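Local coordinates for protein lectin (Trichosanthes anguina, PDB 4HR6) that is a nontoxic homologue of type II ribosome-inactivating proteins that binds galactosides through two ricin-type beta-trefoil domains, at residues Gly92-Asn97 against Asn121-Ser126; Val218-Gly223 against Asn230-Met235. All coordinates share one frame; numbering follows the deposited sequence.

The two contacts follow each other along the chain and lie in different ricin-type beta-trefoil lectin domains: interaction 1 closes within the first, interaction 2 opens later in the second. Their centres are about 15 Å apart, near enough to meet directly, with Gly-92 CA packing 4.3 Å from Val-218 CG2. Arg-216, just ahead of the short strand 218-219, hydrogen-bonds back to Gly-92, Thr-94 and Ser-124. Interaction 1 is partly buried, with its centre about 8 Å from that of the chain, whereas interaction 2 is a surface contact about 13 Å from it. Together they describe the region where the two trefoils abut.

Interaction 1 (Gly92-Asn97 against Asn121-Ser126); sequences GGTIMN and NTYSAS
Thr-94 and Tyr-123 mark the closest approach of the two backbones, their CA atoms 7.7 Å apart, which is too wide for the pairing of neighbouring beta strands. Residues 92-97 run from a loop beginning with two glycines into the short strand 95-96; residues 121-126 form the loop that follows strand 117-120 and passes into a 3-10 segment. Tyr-123 has a positive phi (59°), so the loop bends sharply there. Asn-121 organises this bend as an Asx turn: its OD1 accepts from Tyr-123 N at 3.2 Å, with the donor lying above the carbonyl plane, 53° out of it. The same amide then sets its ND2 over one face of the Tyr-123 ring, 3.2 Å above the plane and displaced from the ring centre toward its periphery.

Against this loop Thr-94 presents both branches of its side chain. Its OG1 meets the ring obliquely, 4.0 Å from Tyr-123 CE1 and almost as near to CD1, a van der Waals approach. With CG2 anti to the backbone N (OG1 at chi1 -56°), the methyl is carried toward Asn-121, where it stops 4.4 Å from ND2. The hydroxyl finds its polar partner outside the two segments, in Arg-216, which also binds the carbonyl oxygens of Gly-92 and Ser-124. Ala-104 of strand 103-106 touches both Thr-94 and Asn-121.

The 78 Å² buried between the segments therefore comes from loose side-chain packing. Polar cohesion is supplied inside the loop by the Asx turn and between the segments by the guanidinium of Arg-216, whose charge would probably draw the Thr-94 hydroxyl and the two carbonyls together where the first trefoil meets the second.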
ATOM      1  N   GLY C  92      -4.255  -1.631  12.554  1.00 47.47           N
ATOM      2  CA  GLY C  92      -5.401  -0.724  12.529  1.00 48.19           C
ATOM      3  C   GLY C  92      -5.219   0.620  13.222  1.00 48.34           C
ATOM      4  O   GLY C  92      -6.165   1.408  13.276  1.00 47.18           O
ATOM      5  N   GLY C  93      -4.035   0.887  13.771  1.00 47.01           N
ATOM      6  CA  GLY C  93      -3.742   2.182  14.407  1.00 45.44           C
ATOM      7  C   GLY C  93      -4.019   2.279  15.907  1.00 45.85           C
ATOM      8  O   GLY C  93      -4.000   3.383  16.483  1.00 49.40           O
ATOM      9  N   THR C  94      -4.283   1.142  16.543  1.00 44.54           N
ATOM     10  CA  THR C  94      -4.471   1.096  17.984  1.00 47.18           C
ATOM     11  C   THR C  94      -3.119   0.954  18.700  1.00 50.95           C
ATOM     12  O   THR C  94      -2.345   0.042  18.409  1.00 49.72           O
ATOM     13  CB  THR C  94      -5.342  -0.090  18.409  1.00 47.52           C
ATOM     14  OG1 THR C  94      -6.597  -0.043  17.719  1.00 48.12           O
ATOM     15  CG2 THR C  94      -5.581  -0.062  19.926  1.00 49.97           C
ATOM     16  N   ILE C  95      -2.860   1.864  19.632  1.00 50.81           N
ATOM     17  CA  ILE C  95      -1.729   1.787  20.536  1.00 53.18           C
ATOM     18  C   ILE C  95      -2.266   1.410  21.905  1.00 56.00           C
ATOM     19  O   ILE C  95      -3.101   2.123  22.453  1.00 54.07           O
ATOM     20  CB  ILE C  95      -1.017   3.152  20.621  1.00 51.76           C
ATOM     21  CG1 ILE C  95      -0.383   3.464  19.264  1.00 49.42           C
ATOM     22  CG2 ILE C  95       0.017   3.158  21.748  1.00 53.74           C
ATOM     23  CD1 ILE C  95       0.387   4.756  19.202  1.00 49.66           C
ATOM     24  N   MET C  96      -1.778   0.308  22.456  1.00 56.41           N
ATOM     25  CA  MET C  96      -2.263  -0.185  23.738  1.00 60.28           C
ATOM     26  C   MET C  96      -1.153  -0.878  24.543  1.00 59.08           C
ATOM     27  O   MET C  96      -0.074  -1.146  24.022  1.00 54.60           O
ATOM     28  CB  MET C  96      -3.440  -1.140  23.507  1.00 62.40           C
ATOM     29  CG  MET C  96      -3.108  -2.363  22.668  1.00 68.05           C
ATOM     30  SD  MET C  96      -2.884  -3.880  23.617  1.00 80.26           S
ATOM     31  CE  MET C  96      -4.406  -4.737  23.210  1.00 75.73           C
ATOM     32  N   ASN C  97      -1.439  -1.148  25.815  1.00 59.06           N
ATOM     33  CA  ASN C  97      -0.554  -1.903  26.703  1.00 60.08           C
ATOM     34  C   ASN C  97      -1.071  -3.329  26.868  1.00 59.99           C
ATOM     35  O   ASN C  97      -2.105  -3.534  27.487  1.00 63.17           O
ATOM     36  CB  ASN C  97      -0.485  -1.226  28.075  1.00 60.87           C
ATOM     37  CG  ASN C  97       0.462  -1.936  29.045  1.00 59.39           C
ATOM     38  OD1 ASN C  97       0.370  -3.159  29.275  1.00 56.92           O
ATOM     39  ND2 ASN C  97       1.366  -1.163  29.636  1.00 56.32           N
ATOM     40  N   ASN C 121     -11.482   0.654  25.002  1.00 64.68           N
ATOM     41  CA  ASN C 121     -11.275   0.599  23.559  1.00 62.77           C
ATOM     42  C   ASN C 121     -12.583   0.344  22.816  1.00 56.01           C
ATOM     43  O   ASN C 121     -13.140  -0.745  22.894  1.00 54.37           O
ATOM     44  CB  ASN C 121     -10.235  -0.472  23.200  1.00 62.41           C
ATOM     45  CG  ASN C 121      -9.870  -0.474  21.718  1.00 60.60           C
ATOM     46  OD1 ASN C 121      -9.983   0.543  21.022  1.00 64.07           O
ATOM     47  ND2 ASN C 121      -9.427  -1.620  21.235  1.00 57.06           N
ATOM     48  N   THR C 122     -13.052   1.361  22.100  1.00 55.38           N
ATOM     49  CA  THR C 122     -14.234   1.252  21.239  1.00 57.65           C
ATOM     50  C   THR C 122     -13.885   1.484  19.763  1.00 59.62           C
ATOM     51  O   THR C 122     -14.778   1.614  18.927  1.00 56.62           O
ATOM     52  CB  THR C 122     -15.331   2.250  21.663  1.00 55.50           C
ATOM     53  OG1 THR C 122     -14.813   3.588  21.651  1.00 51.36           O
ATOM     54  CG2 THR C 122     -15.830   1.904  23.061  1.00 59.00           C
ATOM     55  N   TYR C 123     -12.590   1.531  19.448  1.00 58.43           N
ATOM     56  CA  TYR C 123     -12.128   1.662  18.069  1.00 56.26           C
ATOM     57  C   TYR C 123     -12.649   2.931  17.417  1.00 56.11           C
ATOM     58  O   TYR C 123     -13.119   2.924  16.280  1.00 56.95           O
ATOM     59  CB  TYR C 123     -12.516   0.435  17.255  1.00 55.41           C
ATOM     60  CG  TYR C 123     -11.868  -0.830  17.756  1.00 59.64           C
ATOM     61  CD1 TYR C 123     -10.540  -1.119  17.450  1.00 61.19           C
ATOM     62  CD2 TYR C 123     -12.581  -1.751  18.525  1.00 63.03           C
ATOM     63  CE1 TYR C 123      -9.941  -2.287  17.895  1.00 62.59           C
ATOM     64  CE2 TYR C 123     -11.984  -2.920  18.976  1.00 64.09           C
ATOM     65  CZ  TYR C 123     -10.665  -3.181  18.658  1.00 62.98           C
ATOM     66  OH  TYR C 123     -10.064  -4.337  19.101  1.00 67.53           O
ATOM     67  N   SER C 124     -12.536   4.018  18.164  1.00 54.69           N
ATOM     68  CA  SER C 124     -12.961   5.329  17.729  1.00 56.79           C
ATOM     69  C   SER C 124     -11.837   6.039  17.012  1.00 54.24           C
ATOM     70  O   SER C 124     -10.667   5.696  17.192  1.00 53.99           O
ATOM     71  CB  SER C 124     -13.386   6.157  18.951  1.00 59.53           C
ATOM     72  OG  SER C 124     -14.279   5.398  19.750  1.00 64.50           O
ATOM     73  N   ALA C 125     -12.205   7.047  16.223  1.00 51.41           N
ATOM     74  CA  ALA C 125     -11.246   7.905  15.545  1.00 51.84           C
ATOM     75  C   ALA C 125     -10.366   8.652  16.539  1.00 57.43           C
ATOM     76  O   ALA C 125      -9.235   9.026  16.217  1.00 63.58           O
ATOM     77  CB  ALA C 125     -11.958   8.892  14.632  1.00 50.52           C
ATOM     78  N   SER C 126     -10.882   8.865  17.746  1.00 56.51           N
ATOM     79  CA  SER C 126     -10.099   9.453  18.831  1.00 56.05           C
ATOM     80  C   SER C 126      -9.079   8.454  19.407  1.00 53.86           C
ATOM     81  O   SER C 126      -8.218   8.844  20.205  1.00 55.66           O
ATOM     82  CB  SER C 126     -11.043   9.949  19.938  1.00 56.71           C
ATOM     83  OG  SER C 126     -11.847   8.882  20.423  1.00 57.82           O
TER

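Interaction 2 (Val218-Gly223 against Asn230-Met235); sequences VFLADG and NQRLAM
Arg-232 reaches across from the approach to strand 234-237 to a type I beta turn, Leu-220 to Gly-223, in the second beta-trefoil domain. The turn links strands 218-219 and 225-226 and is closed by Gly-223 N donating to Leu-220 O at 3.2 Å. From CB the arginine starts extended, with CG anti to the backbone N and CD continuing the line. CD is the first atom to touch the turn, 3.9 Å from Leu-220 CD1, as the two side chains run alongside each other with opposite headings. Rotation about CG-CD (chi3 72°) then bends the chain and swings NE and the guanidinium toward Asp-222. CZ comes within 3.7 Å of Asp-222 OD2, and NH2 lies 3.5 Å from the same oxygen. Leu-220 CD1 packs obliquely against Arg-232 NH1 at 3.8 Å. NH1 also donates to Asp-222 OD2 in a salt bridge.

The bridge is not straight, with an angle of 136° at the hydrogen, and the carboxylate and guanidinium planes stand 41° apart. The stronger polar partners are Ser-226 OG for NH1 and Ser-224 OG for Asp-222 OD1. Those serines tie this surface ion pair to the hairpin; the Arg-232 side chain lies about 13 Å from a bound methyl alpha-D-galactopyranoside. In the bridge itself, Asp-222 OD2 takes Arg-232 NH1 on its syn lone pair at 3.1 Å, while OD2 itself sits out of the guanidinium plane.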
ATOM      1  N   VAL C 218      -9.540   1.497   7.917  1.00 44.33           N
ATOM      2  CA  VAL C 218      -8.196   1.021   7.598  1.00 46.36           C
ATOM      3  C   VAL C 218      -8.144   0.364   6.205  1.00 45.05           C
ATOM      4  O   VAL C 218      -8.953  -0.522   5.870  1.00 42.09           O
ATOM      5  CB  VAL C 218      -7.641   0.082   8.697  1.00 48.89           C
ATOM      6  CG1 VAL C 218      -8.550  -1.113   8.935  1.00 50.63           C
ATOM      7  CG2 VAL C 218      -6.231  -0.373   8.352  1.00 50.83           C
ATOM      8  N   PHE C 219      -7.181   0.817   5.401  1.00 42.15           N
ATOM      9  CA  PHE C 219      -6.888   0.218   4.093  1.00 38.90           C
ATOM     10  C   PHE C 219      -5.989  -0.981   4.285  1.00 37.90           C
ATOM     11  O   PHE C 219      -4.831  -0.835   4.670  1.00 44.51           O
ATOM     12  CB  PHE C 219      -6.200   1.230   3.177  1.00 38.65           C
ATOM     13  CG  PHE C 219      -7.104   2.301   2.657  1.00 41.04           C
ATOM     14  CD1 PHE C 219      -7.583   3.296   3.495  1.00 44.21           C
ATOM     15  CD2 PHE C 219      -7.465   2.330   1.320  1.00 45.45           C
ATOM     16  CE1 PHE C 219      -8.405   4.294   3.009  1.00 44.57           C
ATOM     17  CE2 PHE C 219      -8.288   3.332   0.826  1.00 46.61           C
ATOM     18  CZ  PHE C 219      -8.759   4.313   1.674  1.00 46.70           C
ATOM     19  N   LEU C 220      -6.502  -2.172   4.028  1.00 38.60           N
ATOM     20  CA  LEU C 220      -5.743  -3.394   4.270  1.00 39.68           C
ATOM     21  C   LEU C 220      -5.210  -4.021   2.967  1.00 39.52           C
ATOM     22  O   LEU C 220      -5.545  -3.595   1.858  1.00 39.10           O
ATOM     23  CB  LEU C 220      -6.613  -4.400   5.023  1.00 41.24           C
ATOM     24  CG  LEU C 220      -7.104  -3.976   6.411  1.00 43.25           C
ATOM     25  CD1 LEU C 220      -8.107  -4.996   6.923  1.00 45.84           C
ATOM     26  CD2 LEU C 220      -5.978  -3.811   7.407  1.00 41.50           C
ATOM     27  N   ALA C 221      -4.412  -5.062   3.127  1.00 36.50           N
ATOM     28  CA  ALA C 221      -3.740  -5.727   2.008  1.00 39.37           C
ATOM     29  C   ALA C 221      -4.678  -6.550   1.128  1.00 38.75           C
ATOM     30  O   ALA C 221      -4.294  -6.960   0.048  1.00 36.04           O
ATOM     31  CB  ALA C 221      -2.610  -6.609   2.534  1.00 36.46           C
ATOM     32  N   ASP C 222      -5.907  -6.793   1.581  1.00 42.48           N
ATOM     33  CA  ASP C 222      -6.896  -7.507   0.752  1.00 40.88           C
ATOM     34  C   ASP C 222      -7.633  -6.562  -0.186  1.00 40.40           C
ATOM     35  O   ASP C 222      -8.568  -6.964  -0.852  1.00 41.46           O
ATOM     36  CB  ASP C 222      -7.911  -8.252   1.620  1.00 40.34           C
ATOM     37  CG  ASP C 222      -8.680  -7.339   2.558  1.00 39.47           C
ATOM     38  OD1 ASP C 222      -8.454  -6.100   2.568  1.00 39.25           O
ATOM     39  OD2 ASP C 222      -9.509  -7.877   3.304  1.00 41.45           O
ATOM     40  N   GLY C 223      -7.228  -5.302  -0.225  1.00 41.02           N
ATOM     41  CA  GLY C 223      -7.902  -4.305  -1.049  1.00 41.94           C
ATOM     42  C   GLY C 223      -9.145  -3.689  -0.409  1.00 40.76           C
ATOM     43  O   GLY C 223      -9.748  -2.805  -0.995  1.00 41.55           O
ATOM     44  N   ASN C 230     -11.633  -7.124  15.291  1.00 90.72           N
ATOM     45  CA  ASN C 230     -11.873  -8.521  14.916  1.00 94.21           C
ATOM     46  C   ASN C 230     -13.201  -8.674  14.172  1.00 94.45           C
ATOM     47  O   ASN C 230     -13.244  -9.279  13.095  1.00 96.07           O
ATOM     48  CB  ASN C 230     -11.843  -9.430  16.151  1.00 94.67           C
ATOM     49  N   GLN C 231     -14.274  -8.119  14.742  1.00 91.17           N
ATOM     50  CA  GLN C 231     -15.601  -8.140  14.111  1.00 84.10           C
ATOM     51  C   GLN C 231     -15.629  -7.118  12.973  1.00 78.41           C
ATOM     52  O   GLN C 231     -16.303  -6.091  13.052  1.00 75.35           O
ATOM     53  CB  GLN C 231     -16.691  -7.836  15.144  1.00 84.21           C
ATOM     54  N   ARG C 232     -14.896  -7.431  11.906  1.00 72.37           N
ATOM     55  CA  ARG C 232     -14.541  -6.467  10.861  1.00 65.83           C
ATOM     56  C   ARG C 232     -15.604  -6.370   9.768  1.00 58.17           C
ATOM     57  O   ARG C 232     -16.138  -7.384   9.332  1.00 59.16           O
ATOM     58  CB  ARG C 232     -13.195  -6.882  10.242  1.00 68.33           C
ATOM     59  CG  ARG C 232     -12.719  -6.038   9.070  1.00 67.84           C
ATOM     60  CD  ARG C 232     -11.343  -6.474   8.598  1.00 68.11           C
ATOM     61  NE  ARG C 232     -11.346  -7.766   7.906  1.00 67.67           N
ATOM     62  CZ  ARG C 232     -11.261  -7.946   6.581  1.00 67.57           C
ATOM     63  NH1 ARG C 232     -11.177  -6.916   5.733  1.00 68.62           N
ATOM     64  NH2 ARG C 232     -11.263  -9.183   6.090  1.00 64.41           N
ATOM     65  N   LEU C 233     -15.890  -5.148   9.319  1.00 53.04           N
ATOM     66  CA  LEU C 233     -16.765  -4.915   8.165  1.00 54.11           C
ATOM     67  C   LEU C 233     -16.060  -4.058   7.103  1.00 53.55           C
ATOM     68  O   LEU C 233     -15.231  -3.207   7.435  1.00 51.43           O
ATOM     69  CB  LEU C 233     -18.061  -4.211   8.587  1.00 55.18           C
ATOM     70  CG  LEU C 233     -18.886  -4.801   9.741  1.00 58.82           C
ATOM     71  CD1 LEU C 233     -19.970  -3.812  10.163  1.00 58.73           C
ATOM     72  CD2 LEU C 233     -19.486  -6.148   9.366  1.00 58.08           C
ATOM     73  N   ALA C 234     -16.450  -4.259   5.840  1.00 51.68           N
ATOM     74  CA  ALA C 234     -15.834  -3.599   4.686  1.00 47.08           C
ATOM     75  C   ALA C 234     -16.805  -2.717   3.916  1.00 47.87           C
ATOM     76  O   ALA C 234     -17.975  -3.037   3.763  1.00 49.31           O
ATOM     77  CB  ALA C 234     -15.297  -4.653   3.743  1.00 49.34           C
ATOM     78  N   MET C 235     -16.281  -1.621   3.398  1.00 48.32           N
ATOM     79  CA  MET C 235     -16.978  -0.767   2.465  1.00 45.89           C
ATOM     80  C   MET C 235     -17.306  -1.592   1.211  1.00 48.29           C
ATOM     81  O   MET C 235     -16.517  -2.439   0.779  1.00 44.01           O
ATOM     82  CB  MET C 235     -16.094   0.435   2.146  1.00 47.99           C
ATOM     83  CG  MET C 235     -16.830   1.641   1.626  1.00 48.84           C
ATOM     84  SD  MET C 235     -15.839   3.145   1.617  1.00 50.36           S
ATOM     85  CE  MET C 235     -15.552   3.385   3.357  1.00 49.80           C
TER